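Local coordinates for nickel ABC transporter (Nickel-binding protein) (Bacillus halodurans, PDB 3T66) that probably binds nickel or a peptide-like solute outside the membrane and delivers it to an ABC importer, at residues Y34-L45 against L137-I145; F287-Y297 against T438-D446. All blocks are in the same frame, centred on the assembly; numbering follows the deposited sequence.

Contact 1 (Y34-L45 against L137-I145)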
ATOM      1  N   TYR A  34      12.766  -2.368   4.428  1.00 61.51           N
ATOM      2  CA  TYR A  34      12.743  -2.989   3.102  1.00 59.80           C
ATOM      3  C   TYR A  34      13.838  -2.514   2.211  1.00 58.42           C
ATOM      4  O   TYR A  34      13.783  -2.676   0.999  1.00 59.04           O
ATOM      5  CB  TYR A  34      11.410  -2.797   2.399  1.00 59.97           C
ATOM      6  CG  TYR A  34      10.222  -3.353   3.138  1.00 61.19           C
ATOM      7  CD1 TYR A  34      10.375  -4.219   4.220  1.00 61.70           C
ATOM      8  CD2 TYR A  34       8.931  -3.012   2.746  1.00 62.19           C
ATOM      9  CE1 TYR A  34       9.273  -4.721   4.892  1.00 63.71           C
ATOM     10  CE2 TYR A  34       7.828  -3.513   3.405  1.00 63.18           C
ATOM     11  CZ  TYR A  34       7.997  -4.374   4.469  1.00 64.14           C
ATOM     12  OH  TYR A  34       6.880  -4.883   5.103  1.00 65.61           O
ATOM     13  N   ILE A  35      14.852  -1.952   2.836  1.00 56.57           N
ATOM     14  CA  ILE A  35      15.909  -1.282   2.148  1.00 54.60           C
ATOM     15  C   ILE A  35      16.697  -2.259   1.306  1.00 53.18           C
ATOM     16  O   ILE A  35      17.053  -1.944   0.182  1.00 53.20           O
ATOM     17  CB  ILE A  35      16.756  -0.537   3.152  1.00 54.61           C
ATOM     18  CG1 ILE A  35      15.812   0.408   3.958  1.00 55.53           C
ATOM     19  CG2 ILE A  35      17.984   0.078   2.476  1.00 54.99           C
ATOM     20  CD1 ILE A  35      16.121   1.952   4.010  1.00 54.31           C
ATOM     21  N   PRO A  36      16.928  -3.470   1.811  1.00 51.89           N
ATOM     22  CA  PRO A  36      17.623  -4.425   0.943  1.00 50.86           C
ATOM     23  C   PRO A  36      17.053  -4.487  -0.458  1.00 50.02           C
ATOM     24  O   PRO A  36      17.794  -4.337  -1.440  1.00 50.73           O
ATOM     25  CB  PRO A  36      17.414  -5.737   1.668  1.00 50.76           C
ATOM     26  CG  PRO A  36      17.510  -5.302   3.129  1.00 51.14           C
ATOM     27  CD  PRO A  36      16.817  -3.968   3.195  1.00 51.41           C
ATOM     28  N   VAL A  37      15.747  -4.673  -0.556  1.00 48.86           N
ATOM     29  CA  VAL A  37      15.083  -4.723  -1.845  1.00 47.44           C
ATOM     30  C   VAL A  37      15.086  -3.352  -2.517  1.00 46.50           C
ATOM     31  O   VAL A  37      15.291  -3.260  -3.744  1.00 45.61           O
ATOM     32  CB  VAL A  37      13.658  -5.298  -1.726  1.00 47.58           C
ATOM     33  CG1 VAL A  37      12.885  -5.188  -3.047  1.00 47.22           C
ATOM     34  CG2 VAL A  37      13.734  -6.732  -1.310  1.00 47.30           C
ATOM     35  N   ARG A  38      14.897  -2.302  -1.722  1.00 45.46           N
ATOM     36  CA  ARG A  38      14.866  -0.940  -2.274  1.00 45.78           C
ATOM     37  C   ARG A  38      16.174  -0.491  -2.944  1.00 45.21           C
ATOM     38  O   ARG A  38      16.173   0.226  -3.958  1.00 45.46           O
ATOM     39  CB  ARG A  38      14.370   0.065  -1.249  1.00 45.49           C
ATOM     40  CG  ARG A  38      12.903  -0.177  -0.960  1.00 49.05           C
ATOM     41  CD  ARG A  38      12.337   0.711   0.129  1.00 52.53           C
ATOM     42  NE  ARG A  38      11.058   0.186   0.614  1.00 54.65           N
ATOM     43  CZ  ARG A  38      10.071   0.928   1.109  1.00 54.54           C
ATOM     44  NH1 ARG A  38      10.187   2.234   1.158  1.00 55.39           N
ATOM     45  NH2 ARG A  38       8.950   0.366   1.519  1.00 53.43           N
ATOM     46  N   ALA A  39      17.283  -0.966  -2.412  1.00 44.40           N
ATOM     47  CA  ALA A  39      18.568  -0.565  -2.921  1.00 44.03           C
ATOM     48  C   ALA A  39      19.030  -1.557  -3.950  1.00 43.63           C
ATOM     49  O   ALA A  39      20.089  -1.392  -4.531  1.00 43.29           O
ATOM     50  CB  ALA A  39      19.584  -0.448  -1.789  1.00 43.85           C
ATOM     51  N   GLY A  40      18.247  -2.605  -4.152  1.00 43.53           N
ATOM     52  CA  GLY A  40      18.519  -3.567  -5.220  1.00 43.38           C
ATOM     53  C   GLY A  40      19.608  -4.561  -4.854  1.00 43.09           C
ATOM     54  O   GLY A  40      20.366  -5.005  -5.724  1.00 43.17           O
ATOM     55  N   ILE A  41      19.683  -4.914  -3.575  1.00 42.56           N
ATOM     56  CA  ILE A  41      20.579  -5.988  -3.156  1.00 42.88           C
ATOM     57  C   ILE A  41      19.885  -7.339  -3.344  1.00 43.38           C
ATOM     58  O   ILE A  41      20.515  -8.376  -3.665  1.00 43.48           O
ATOM     59  CB  ILE A  41      20.982  -5.836  -1.666  1.00 42.55           C
ATOM     60  CG1 ILE A  41      21.730  -4.525  -1.468  1.00 43.55           C
ATOM     61  CG2 ILE A  41      21.857  -6.957  -1.241  1.00 39.76           C
ATOM     62  CD1 ILE A  41      21.486  -3.869  -0.172  1.00 45.26           C
ATOM     63  N   THR A  42      18.574  -7.286  -3.187  1.00 43.18           N
ATOM     64  CA  THR A  42      17.805  -8.417  -2.749  1.00 43.66           C
ATOM     65  C   THR A  42      16.462  -8.392  -3.463  1.00 43.09           C
ATOM     66  O   THR A  42      15.976  -7.305  -3.805  1.00 43.68           O
ATOM     67  CB  THR A  42      17.699  -8.314  -1.189  1.00 44.50           C
ATOM     68  OG1 THR A  42      18.529  -9.309  -0.585  1.00 45.43           O
ATOM     69  CG2 THR A  42      16.280  -8.478  -0.656  1.00 44.41           C
ATOM     70  N   GLU A  43      15.890  -9.574  -3.708  1.00 42.35           N
ATOM     71  CA  GLU A  43      14.640  -9.743  -4.470  1.00 41.89           C
ATOM     72  C   GLU A  43      13.756 -10.869  -3.943  1.00 41.58           C
ATOM     73  O   GLU A  43      14.174 -11.659  -3.115  1.00 42.18           O
ATOM     74  CB  GLU A  43      14.986 -10.065  -5.911  1.00 41.89           C
ATOM     75  CG  GLU A  43      15.896  -9.054  -6.527  1.00 43.47           C
ATOM     76  CD  GLU A  43      16.490  -9.509  -7.838  1.00 48.72           C
ATOM     77  OE1 GLU A  43      16.838 -10.705  -7.956  1.00 52.31           O
ATOM     78  OE2 GLU A  43      16.615  -8.674  -8.762  1.00 50.44           O
ATOM     79  N   THR A  44      12.553 -11.011  -4.467  1.00 41.29           N
ATOM     80  CA  THR A  44      11.596 -11.906  -3.827  1.00 41.06           C
ATOM     81  C   THR A  44      11.224 -12.963  -4.827  1.00 41.03           C
ATOM     82  O   THR A  44      11.568 -12.809  -5.995  1.00 41.71           O
ATOM     83  CB  THR A  44      10.341 -11.116  -3.428  1.00 41.37           C
ATOM     84  OG1 THR A  44       9.953 -10.331  -4.553  1.00 40.31           O
ATOM     85  CG2 THR A  44      10.613 -10.179  -2.187  1.00 39.38           C
ATOM     86  N   LEU A  45      10.525 -14.013  -4.413  1.00 40.63           N
ATOM     87  CA  LEU A  45      10.088 -15.029  -5.366  1.00 41.43           C
ATOM     88  C   LEU A  45       9.072 -14.495  -6.372  1.00 42.23           C
ATOM     89  O   LEU A  45       8.920 -14.970  -7.513  1.00 42.32           O
ATOM     90  CB  LEU A  45       9.494 -16.233  -4.647  1.00 41.47           C
ATOM     91  CG  LEU A  45      10.343 -16.984  -3.602  1.00 42.68           C
ATOM     92  CD1 LEU A  45       9.602 -18.132  -2.909  1.00 43.30           C
ATOM     93  CD2 LEU A  45      11.578 -17.528  -4.219  1.00 43.29           C
ATOM     94  N   LEU A 137       4.533 -13.849  -0.558  1.00 44.63           N
ATOM     95  CA  LEU A 137       5.942 -13.947  -0.924  1.00 42.03           C
ATOM     96  C   LEU A 137       6.478 -12.676  -1.586  1.00 41.58           C
ATOM     97  O   LEU A 137       7.676 -12.517  -1.805  1.00 41.30           O
ATOM     98  CB  LEU A 137       6.189 -15.200  -1.742  1.00 41.15           C
ATOM     99  CG  LEU A 137       5.785 -16.476  -1.002  1.00 39.55           C
ATOM    100  CD1 LEU A 137       5.960 -17.732  -1.851  1.00 37.54           C
ATOM    101  CD2 LEU A 137       6.557 -16.606   0.308  1.00 39.36           C
ATOM    102  N   VAL A 138       5.582 -11.750  -1.870  1.00 41.40           N
ATOM    103  CA  VAL A 138       5.975 -10.463  -2.396  1.00 41.37           C
ATOM    104  C   VAL A 138       6.689  -9.606  -1.327  1.00 41.49           C
ATOM    105  O   VAL A 138       7.481  -8.744  -1.662  1.00 41.65           O
ATOM    106  CB  VAL A 138       4.728  -9.707  -2.874  1.00 41.99           C
ATOM    107  CG1 VAL A 138       5.071  -8.300  -3.417  1.00 42.48           C
ATOM    108  CG2 VAL A 138       3.949 -10.498  -3.882  1.00 39.49           C
ATOM    109  N   ASN A 139       6.399  -9.858  -0.053  1.00 41.26           N
ATOM    110  CA  ASN A 139       6.883  -9.047   1.030  1.00 41.46           C
ATOM    111  C   ASN A 139       8.365  -8.997   0.957  1.00 42.15           C
ATOM    112  O   ASN A 139       9.023 -10.033   1.004  1.00 42.49           O
ATOM    113  CB  ASN A 139       6.527  -9.689   2.350  1.00 42.03           C
ATOM    114  CG  ASN A 139       6.267  -8.681   3.453  1.00 42.64           C
ATOM    115  OD1 ASN A 139       7.072  -7.799   3.723  1.00 42.14           O
ATOM    116  ND2 ASN A 139       5.133  -8.844   4.124  1.00 42.07           N
ATOM    117  N   PRO A 140       8.911  -7.791   0.859  1.00 42.29           N
ATOM    118  CA  PRO A 140      10.315  -7.601   0.821  1.00 42.44           C
ATOM    119  C   PRO A 140      11.028  -8.326   1.921  1.00 43.68           C
ATOM    120  O   PRO A 140      12.204  -8.626   1.786  1.00 44.47           O
ATOM    121  CB  PRO A 140      10.423  -6.123   0.979  1.00 42.48           C
ATOM    122  CG  PRO A 140       9.346  -5.667   0.089  1.00 42.72           C
ATOM    123  CD  PRO A 140       8.205  -6.566   0.474  1.00 41.97           C
ATOM    124  N   ASN A 141      10.311  -8.642   2.988  1.00 45.22           N
ATOM    125  CA  ASN A 141      10.813  -9.437   4.118  1.00 45.93           C
ATOM    126  C   ASN A 141      11.299 -10.774   3.803  1.00 45.95           C
ATOM    127  O   ASN A 141      11.992 -11.368   4.609  1.00 46.78           O
ATOM    128  CB  ASN A 141       9.644  -9.807   4.982  1.00 46.69           C
ATOM    129  CG  ASN A 141       9.271  -8.729   5.826  1.00 50.30           C
ATOM    130  OD1 ASN A 141      10.032  -7.743   5.914  1.00 55.89           O
ATOM    131  ND2 ASN A 141       8.101  -8.828   6.457  1.00 49.55           N
ATOM    132  N   VAL A 142      10.792 -11.323   2.716  1.00 45.14           N
ATOM    133  CA  VAL A 142      11.009 -12.681   2.460  1.00 44.39           C
ATOM    134  C   VAL A 142      11.885 -12.691   1.261  1.00 44.42           C
ATOM    135  O   VAL A 142      11.886 -13.618   0.473  1.00 44.81           O
ATOM    136  CB  VAL A 142       9.722 -13.363   2.157  1.00 44.31           C
ATOM    137  CG1 VAL A 142       9.948 -14.843   2.170  1.00 46.00           C
ATOM    138  CG2 VAL A 142       8.737 -13.057   3.184  1.00 43.97           C
ATOM    139  N   SER A 143      12.659 -11.646   1.117  1.00 44.74           N
ATOM    140  CA  SER A 143      13.545 -11.617   0.003  1.00 45.84           C
ATOM    141  C   SER A 143      14.554 -12.694   0.226  1.00 46.53           C
ATOM    142  O   SER A 143      14.883 -12.984   1.366  1.00 46.85           O
ATOM    143  CB  SER A 143      14.235 -10.291  -0.094  1.00 45.63           C
ATOM    144  OG  SER A 143      14.620  -9.875   1.161  1.00 46.30           O
ATOM    145  N   ILE A 144      15.002 -13.308  -0.869  1.00 47.47           N
ATOM    146  CA  ILE A 144      15.907 -14.446  -0.848  1.00 48.59           C
ATOM    147  C   ILE A 144      17.378 -14.015  -0.756  1.00 50.32           C
ATOM    148  O   ILE A 144      17.862 -13.263  -1.630  1.00 51.88           O
ATOM    149  CB  ILE A 144      15.731 -15.223  -2.136  1.00 48.13           C
ATOM    150  CG1 ILE A 144      14.270 -15.623  -2.317  1.00 46.57           C
ATOM    151  CG2 ILE A 144      16.705 -16.394  -2.214  1.00 48.11           C
ATOM    152  CD1 ILE A 144      13.739 -16.537  -1.293  1.00 45.25           C
ATOM    153  N   ILE A 145      18.073 -14.467   0.292  1.00 51.42           N
ATOM    154  CA  ILE A 145      19.503 -14.180   0.514  1.00 52.44           C
ATOM    155  C   ILE A 145      20.289 -15.518   0.617  1.00 53.58           C
ATOM    156  O   ILE A 145      19.694 -16.589   0.874  1.00 53.51           O
ATOM    157  CB  ILE A 145      19.729 -13.305   1.773  1.00 51.28           C
TER

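Contact 2 (F287-Y297 against T438-D446)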
ATOM      1  N   PHE A 287     -10.119   0.714  -4.208  1.00 45.22           N
ATOM      2  CA  PHE A 287      -9.021   0.189  -5.028  1.00 45.13           C
ATOM      3  C   PHE A 287      -8.651   1.090  -6.155  1.00 45.52           C
ATOM      4  O   PHE A 287      -9.533   1.638  -6.823  1.00 46.89           O
ATOM      5  CB  PHE A 287      -9.392  -1.156  -5.649  1.00 45.07           C
ATOM      6  CG  PHE A 287      -9.883  -2.173  -4.654  1.00 44.84           C
ATOM      7  CD1 PHE A 287      -9.174  -2.429  -3.494  1.00 43.26           C
ATOM      8  CD2 PHE A 287     -11.056  -2.847  -4.875  1.00 42.73           C
ATOM      9  CE1 PHE A 287      -9.603  -3.332  -2.597  1.00 42.02           C
ATOM     10  CE2 PHE A 287     -11.487  -3.744  -3.974  1.00 44.30           C
ATOM     11  CZ  PHE A 287     -10.743  -4.000  -2.830  1.00 43.94           C
ATOM     12  N   ILE A 288      -7.351   1.209  -6.404  1.00 45.56           N
ATOM     13  CA  ILE A 288      -6.868   2.090  -7.449  1.00 45.79           C
ATOM     14  C   ILE A 288      -7.232   1.605  -8.835  1.00 46.16           C
ATOM     15  O   ILE A 288      -7.262   0.418  -9.112  1.00 46.42           O
ATOM     16  CB  ILE A 288      -5.360   2.379  -7.376  1.00 45.77           C
ATOM     17  CG1 ILE A 288      -4.573   1.120  -7.116  1.00 43.84           C
ATOM     18  CG2 ILE A 288      -5.071   3.377  -6.287  1.00 45.66           C
ATOM     19  CD1 ILE A 288      -3.266   1.197  -7.757  1.00 41.73           C
ATOM     20  N   PRO A 289      -7.486   2.542  -9.723  1.00 46.34           N
ATOM     21  CA  PRO A 289      -8.044   2.098 -10.965  1.00 46.67           C
ATOM     22  C   PRO A 289      -7.199   1.030 -11.688  1.00 46.46           C
ATOM     23  O   PRO A 289      -7.768   0.137 -12.285  1.00 47.41           O
ATOM     24  CB  PRO A 289      -8.144   3.407 -11.770  1.00 46.95           C
ATOM     25  CG  PRO A 289      -8.117   4.513 -10.695  1.00 45.93           C
ATOM     26  CD  PRO A 289      -7.144   3.977  -9.741  1.00 46.40           C
ATOM     27  N   THR A 290      -5.879   1.104 -11.616  1.00 45.70           N
ATOM     28  CA  THR A 290      -5.012   0.256 -12.431  1.00 46.09           C
ATOM     29  C   THR A 290      -4.999  -1.233 -12.035  1.00 45.78           C
ATOM     30  O   THR A 290      -4.470  -2.092 -12.754  1.00 44.90           O
ATOM     31  CB  THR A 290      -3.598   0.812 -12.447  1.00 46.12           C
ATOM     32  OG1 THR A 290      -3.491   1.828 -11.441  1.00 50.44           O
ATOM     33  CG2 THR A 290      -3.345   1.484 -13.746  1.00 45.91           C
ATOM     34  N   LEU A 291      -5.612  -1.524 -10.889  1.00 45.97           N
ATOM     35  CA  LEU A 291      -5.691  -2.875 -10.350  1.00 45.59           C
ATOM     36  C   LEU A 291      -6.578  -3.682 -11.256  1.00 45.95           C
ATOM     37  O   LEU A 291      -7.484  -3.130 -11.872  1.00 44.90           O
ATOM     38  CB  LEU A 291      -6.243  -2.859  -8.941  1.00 44.94           C
ATOM     39  CG  LEU A 291      -5.215  -2.605  -7.841  1.00 46.38           C
ATOM     40  CD1 LEU A 291      -5.896  -2.090  -6.608  1.00 48.91           C
ATOM     41  CD2 LEU A 291      -4.444  -3.865  -7.460  1.00 46.63           C
ATOM     42  N   PRO A 292      -6.298  -4.992 -11.373  1.00 46.67           N
ATOM     43  CA  PRO A 292      -7.070  -5.819 -12.278  1.00 47.33           C
ATOM     44  C   PRO A 292      -8.523  -6.021 -11.792  1.00 47.83           C
ATOM     45  O   PRO A 292      -9.396  -6.349 -12.586  1.00 49.31           O
ATOM     46  CB  PRO A 292      -6.278  -7.127 -12.289  1.00 47.23           C
ATOM     47  CG  PRO A 292      -5.645  -7.178 -10.957  1.00 46.72           C
ATOM     48  CD  PRO A 292      -5.259  -5.774 -10.686  1.00 46.84           C
ATOM     49  N   PHE A 293      -8.789  -5.802 -10.507  1.00 47.95           N
ATOM     50  CA  PHE A 293     -10.125  -6.015  -9.934  1.00 46.95           C
ATOM     51  C   PHE A 293     -10.848  -4.762  -9.496  1.00 46.60           C
ATOM     52  O   PHE A 293     -11.646  -4.811  -8.573  1.00 46.90           O
ATOM     53  CB  PHE A 293     -10.068  -6.976  -8.747  1.00 47.22           C
ATOM     54  CG  PHE A 293      -8.973  -6.670  -7.741  1.00 47.25           C
ATOM     55  CD1 PHE A 293      -9.128  -5.678  -6.804  1.00 45.65           C
ATOM     56  CD2 PHE A 293      -7.790  -7.426  -7.720  1.00 46.59           C
ATOM     57  CE1 PHE A 293      -8.120  -5.437  -5.859  1.00 44.78           C
ATOM     58  CE2 PHE A 293      -6.806  -7.185  -6.778  1.00 44.92           C
ATOM     59  CZ  PHE A 293      -6.977  -6.193  -5.849  1.00 42.11           C
ATOM     60  N   ALA A 294     -10.593  -3.643 -10.162  1.00 46.05           N
ATOM     61  CA  ALA A 294     -11.260  -2.409  -9.833  1.00 44.80           C
ATOM     62  C   ALA A 294     -12.360  -2.197 -10.844  1.00 44.83           C
ATOM     63  O   ALA A 294     -12.177  -2.441 -12.032  1.00 44.17           O
ATOM     64  CB  ALA A 294     -10.278  -1.283  -9.854  1.00 44.70           C
ATOM     65  N   PRO A 295     -13.530  -1.767 -10.368  1.00 45.38           N
ATOM     66  CA  PRO A 295     -14.722  -1.535 -11.176  1.00 45.58           C
ATOM     67  C   PRO A 295     -14.534  -0.294 -11.988  1.00 46.23           C
ATOM     68  O   PRO A 295     -13.776   0.598 -11.557  1.00 46.79           O
ATOM     69  CB  PRO A 295     -15.783  -1.221 -10.120  1.00 45.43           C
ATOM     70  CG  PRO A 295     -15.294  -1.802  -8.878  1.00 45.02           C
ATOM     71  CD  PRO A 295     -13.816  -1.601  -8.936  1.00 45.20           C
ATOM     72  N   SER A 296     -15.191  -0.216 -13.139  1.00 46.42           N
ATOM     73  CA  SER A 296     -15.407   1.099 -13.742  1.00 47.65           C
ATOM     74  C   SER A 296     -16.536   1.739 -12.912  1.00 48.32           C
ATOM     75  O   SER A 296     -17.487   1.052 -12.485  1.00 48.24           O
ATOM     76  CB  SER A 296     -15.755   1.035 -15.258  1.00 47.07           C
ATOM     77  N   TYR A 297     -16.452   3.033 -12.642  1.00 48.51           N
ATOM     78  CA  TYR A 297     -17.545   3.641 -11.888  1.00 48.34           C
ATOM     79  C   TYR A 297     -18.229   4.726 -12.734  1.00 49.41           C
ATOM     80  O   TYR A 297     -17.515   5.434 -13.486  1.00 49.39           O
ATOM     81  CB  TYR A 297     -17.018   4.231 -10.599  1.00 47.50           C
ATOM     82  CG  TYR A 297     -16.460   3.250  -9.583  1.00 47.49           C
ATOM     83  CD1 TYR A 297     -15.112   2.882  -9.592  1.00 47.07           C
ATOM     84  CD2 TYR A 297     -17.258   2.731  -8.563  1.00 47.42           C
ATOM     85  CE1 TYR A 297     -14.574   1.988  -8.630  1.00 45.70           C
ATOM     86  CE2 TYR A 297     -16.723   1.843  -7.608  1.00 46.61           C
ATOM     87  CZ  TYR A 297     -15.380   1.488  -7.651  1.00 45.01           C
ATOM     88  OH  TYR A 297     -14.873   0.647  -6.691  1.00 46.08           O
ATOM     89  N   THR A 438     -13.425 -10.044  -6.219  1.00 47.20           N
ATOM     90  CA  THR A 438     -13.101  -8.769  -5.631  1.00 47.59           C
ATOM     91  C   THR A 438     -13.779  -7.588  -6.329  1.00 47.81           C
ATOM     92  O   THR A 438     -14.133  -6.638  -5.683  1.00 47.10           O
ATOM     93  CB  THR A 438     -11.585  -8.597  -5.578  1.00 48.23           C
ATOM     94  OG1 THR A 438     -10.990  -9.864  -5.354  1.00 49.11           O
ATOM     95  CG2 THR A 438     -11.179  -7.732  -4.460  1.00 48.48           C
ATOM     96  N   GLU A 439     -13.963  -7.658  -7.641  1.00 48.71           N
ATOM     97  CA  GLU A 439     -14.616  -6.615  -8.411  1.00 49.57           C
ATOM     98  C   GLU A 439     -16.049  -6.562  -7.970  1.00 50.27           C
ATOM     99  O   GLU A 439     -16.651  -5.531  -7.958  1.00 50.43           O
ATOM    100  CB  GLU A 439     -14.586  -6.924  -9.917  1.00 50.21           C
ATOM    101  CG  GLU A 439     -13.569  -6.181 -10.825  1.00 52.22           C
ATOM    102  CD  GLU A 439     -14.161  -5.628 -12.119  1.00 53.99           C
ATOM    103  OE1 GLU A 439     -15.231  -5.045 -12.024  1.00 55.17           O
ATOM    104  OE2 GLU A 439     -13.574  -5.736 -13.219  1.00 51.25           O
ATOM    105  N   GLN A 440     -16.597  -7.700  -7.608  1.00 50.56           N
ATOM    106  CA  GLN A 440     -17.986  -7.808  -7.244  1.00 51.31           C
ATOM    107  C   GLN A 440     -18.217  -7.279  -5.874  1.00 50.60           C
ATOM    108  O   GLN A 440     -19.201  -6.659  -5.596  1.00 50.49           O
ATOM    109  CB  GLN A 440     -18.386  -9.261  -7.230  1.00 51.74           C
ATOM    110  CG  GLN A 440     -18.443  -9.916  -8.556  1.00 55.14           C
ATOM    111  CD  GLN A 440     -18.979 -11.293  -8.449  1.00 58.80           C
ATOM    112  OE1 GLN A 440     -18.667 -12.169  -9.234  1.00 58.09           O
ATOM    113  NE2 GLN A 440     -19.796 -11.499  -7.460  1.00 61.51           N
ATOM    114  N   ALA A 441     -17.311  -7.593  -4.991  1.00 49.96           N
ATOM    115  CA  ALA A 441     -17.402  -7.117  -3.659  1.00 49.65           C
ATOM    116  C   ALA A 441     -17.209  -5.603  -3.748  1.00 49.77           C
ATOM    117  O   ALA A 441     -17.918  -4.846  -3.095  1.00 49.49           O
ATOM    118  CB  ALA A 441     -16.343  -7.759  -2.820  1.00 49.29           C
ATOM    119  N   ALA A 442     -16.283  -5.167  -4.596  1.00 49.84           N
ATOM    120  CA  ALA A 442     -16.095  -3.754  -4.808  1.00 50.28           C
ATOM    121  C   ALA A 442     -17.419  -3.146  -5.295  1.00 51.09           C
ATOM    122  O   ALA A 442     -18.062  -2.385  -4.562  1.00 52.26           O
ATOM    123  CB  ALA A 442     -15.015  -3.531  -5.775  1.00 49.81           C
ATOM    124  N   ALA A 443     -17.850  -3.517  -6.498  1.00 50.93           N
ATOM    125  CA  ALA A 443     -19.160  -3.141  -7.026  1.00 50.97           C
ATOM    126  C   ALA A 443     -20.260  -3.126  -5.948  1.00 51.20           C
ATOM    127  O   ALA A 443     -21.026  -2.179  -5.781  1.00 51.35           O
ATOM    128  CB  ALA A 443     -19.543  -4.097  -8.152  1.00 50.43           C
ATOM    129  N   TYR A 444     -20.352  -4.197  -5.200  1.00 51.58           N
ATOM    130  CA  TYR A 444     -21.422  -4.255  -4.270  1.00 51.70           C
ATOM    131  C   TYR A 444     -21.276  -3.192  -3.193  1.00 52.30           C
ATOM    132  O   TYR A 444     -22.272  -2.594  -2.775  1.00 52.08           O
ATOM    133  CB  TYR A 444     -21.498  -5.623  -3.653  1.00 51.16           C
ATOM    134  CG  TYR A 444     -22.609  -5.660  -2.712  1.00 50.01           C
ATOM    135  CD1 TYR A 444     -23.901  -5.760  -3.173  1.00 51.88           C
ATOM    136  CD2 TYR A 444     -22.384  -5.538  -1.367  1.00 50.12           C
ATOM    137  CE1 TYR A 444     -24.968  -5.772  -2.307  1.00 54.95           C
ATOM    138  CE2 TYR A 444     -23.418  -5.537  -0.482  1.00 54.67           C
ATOM    139  CZ  TYR A 444     -24.731  -5.665  -0.949  1.00 56.23           C
ATOM    140  OH  TYR A 444     -25.795  -5.688  -0.062  1.00 56.66           O
ATOM    141  N   ILE A 445     -20.034  -2.975  -2.755  1.00 52.81           N
ATOM    142  CA  ILE A 445     -19.694  -1.952  -1.751  1.00 53.83           C
ATOM    143  C   ILE A 445     -19.974  -0.515  -2.252  1.00 54.27           C
ATOM    144  O   ILE A 445     -20.344   0.378  -1.489  1.00 54.06           O
ATOM    145  CB  ILE A 445     -18.234  -2.109  -1.304  1.00 53.45           C
ATOM    146  CG1 ILE A 445     -18.102  -3.335  -0.401  1.00 54.67           C
ATOM    147  CG2 ILE A 445     -17.766  -0.912  -0.550  1.00 54.15           C
ATOM    148  CD1 ILE A 445     -16.672  -3.959  -0.312  1.00 53.16           C
ATOM    149  N   ASP A 446     -19.822  -0.302  -3.543  1.00 54.81           N
ATOM    150  CA  ASP A 446     -20.304   0.925  -4.125  1.00 56.22           C
ATOM    151  C   ASP A 446     -21.822   1.108  -4.028  1.00 56.17           C
ATOM    152  O   ASP A 446     -22.268   2.116  -3.489  1.00 55.64           O
ATOM    153  CB  ASP A 446     -19.947   0.966  -5.593  1.00 57.31           C
ATOM    154  CG  ASP A 446     -19.987   2.357  -6.143  1.00 60.74           C
ATOM    155  OD1 ASP A 446     -20.597   2.582  -7.245  1.00 63.45           O
ATOM    156  OD2 ASP A 446     -19.378   3.212  -5.442  1.00 65.42           O
TER

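Contact 1 (Y34-L45 against L137-I145)
Pro-140 is the main bump of the contact, its CB lying over one face of the Tyr-34 ring, toward the rim. This CB makes the CH-pi contact, 3.9 Å from the centroid of the Tyr-34 ring, while Val-37 CG2 meets the same Pro-140 CB from the helix at 4.1 Å. Tyr-34, the N-cap residue of helix 35-38, swings CG beside its backbone N and anti to the carbonyl carbon (chi1 -59°), which brings the ring over to the proline. One flank of the ring, at CE1, runs by Asn-141 OD1 (3.3 Å), and its far end by Asn-139; both amides stand nearly perpendicular to the ring. An alanine in place of Tyr-34 is likely to leave Pro-140 CB without the aromatic face it rests on and to open a gap beside the two amides. Farther along, Thr-44 CG2 is the knob and the backbone of 137-143 the hollow: the methyl sits among Val-138 O (3.5 Å), Asn-139 O and Ser-143 CA, while Thr-44 OG1 turns to Val-46 O. Leu-45 forks between two neighbours, CD1 against Leu-137 CD1 and CD2 against Ile-144 CD1, each pair 3.8 Å apart, and Val-92 of helix 89-100 adds to this apolar cluster. Glu-43 sends its carboxylate to Thr-159, Tyr-181 and Trp-182, but its carbonyl O takes the Ile-144 N-H at 2.9 Å. With that one backbone bond amid mostly van der Waals contacts, several of them carbon against carbonyl oxygen, the two segments appear matched mainly by shape in a largely buried place.

Contact 2 (F287-Y297 against T438-D446)
The loop that follows strand 280-282, folded by two type I beta turns (Ile-288 to Leu-291 and Leu-291 to Ala-294), packs on helix 431-447 through Phe-287, Phe-293, Pro-295 and Tyr-297. Thr-438, Ala-442 and Asp-446, spaced one helical turn apart, form the ridge that meets them. At its start, Thr-438 CG2 lies over a face of Phe-293, 4.2 Å from the ring centroid, as its OG1 bonds to the Arg-434 carbonyl one turn back. The two phenylalanines also meet each other: Phe-293 holds CE1 over the centre of the Phe-287 ring, 3.8 Å above its plane. Phe-287 in turn offers its edge to Ala-442 CB, 4.0 Å from CE2, and Tyr-397 and Leu-398 of helix 395-402 add to the surroundings of this buried cluster. The Ala-442 methyl also meets the ring of Pro-295, whose CG sits 3.6 Å from the alanine CB. Beside the ridge Glu-439 lays CG against Phe-293 O, and the bend at chi2 (-134°) turns its carboxyl carbon toward Ala-294 O; Glu-439 CA makes a CA-H...O contact of 3.5 Å with Phe-293 O. No hydrogen bond crosses the interface. At the outer end the planes of the Asp-446 carboxylate and the Tyr-297 ring are 76° apart; OD2 forms a salt bridge with Lys-449, while OD1 lies at the tyrosine edge, 3.6 Å from Tyr-297 CD2.

Contact 1 and contact 2 lie on opposite sides of the chain's centre, the centre of each about 16 Å from it. Their centres are about 29 Å apart and their nearest atoms about 11 Å, so they do not touch, and along the chain contact 1 is complete before contact 2 begins. Both lie away from Asp-179, a residue seen to bind calcium in a crystal of this protein. They differ in kind: the pairing of 34-45 with 137-145 joins a short helix and the chain after it to a largely irregular segment, mostly buried, and includes a backbone hydrogen bond, whereas 287-297 meets one helix, partly at the surface, without any.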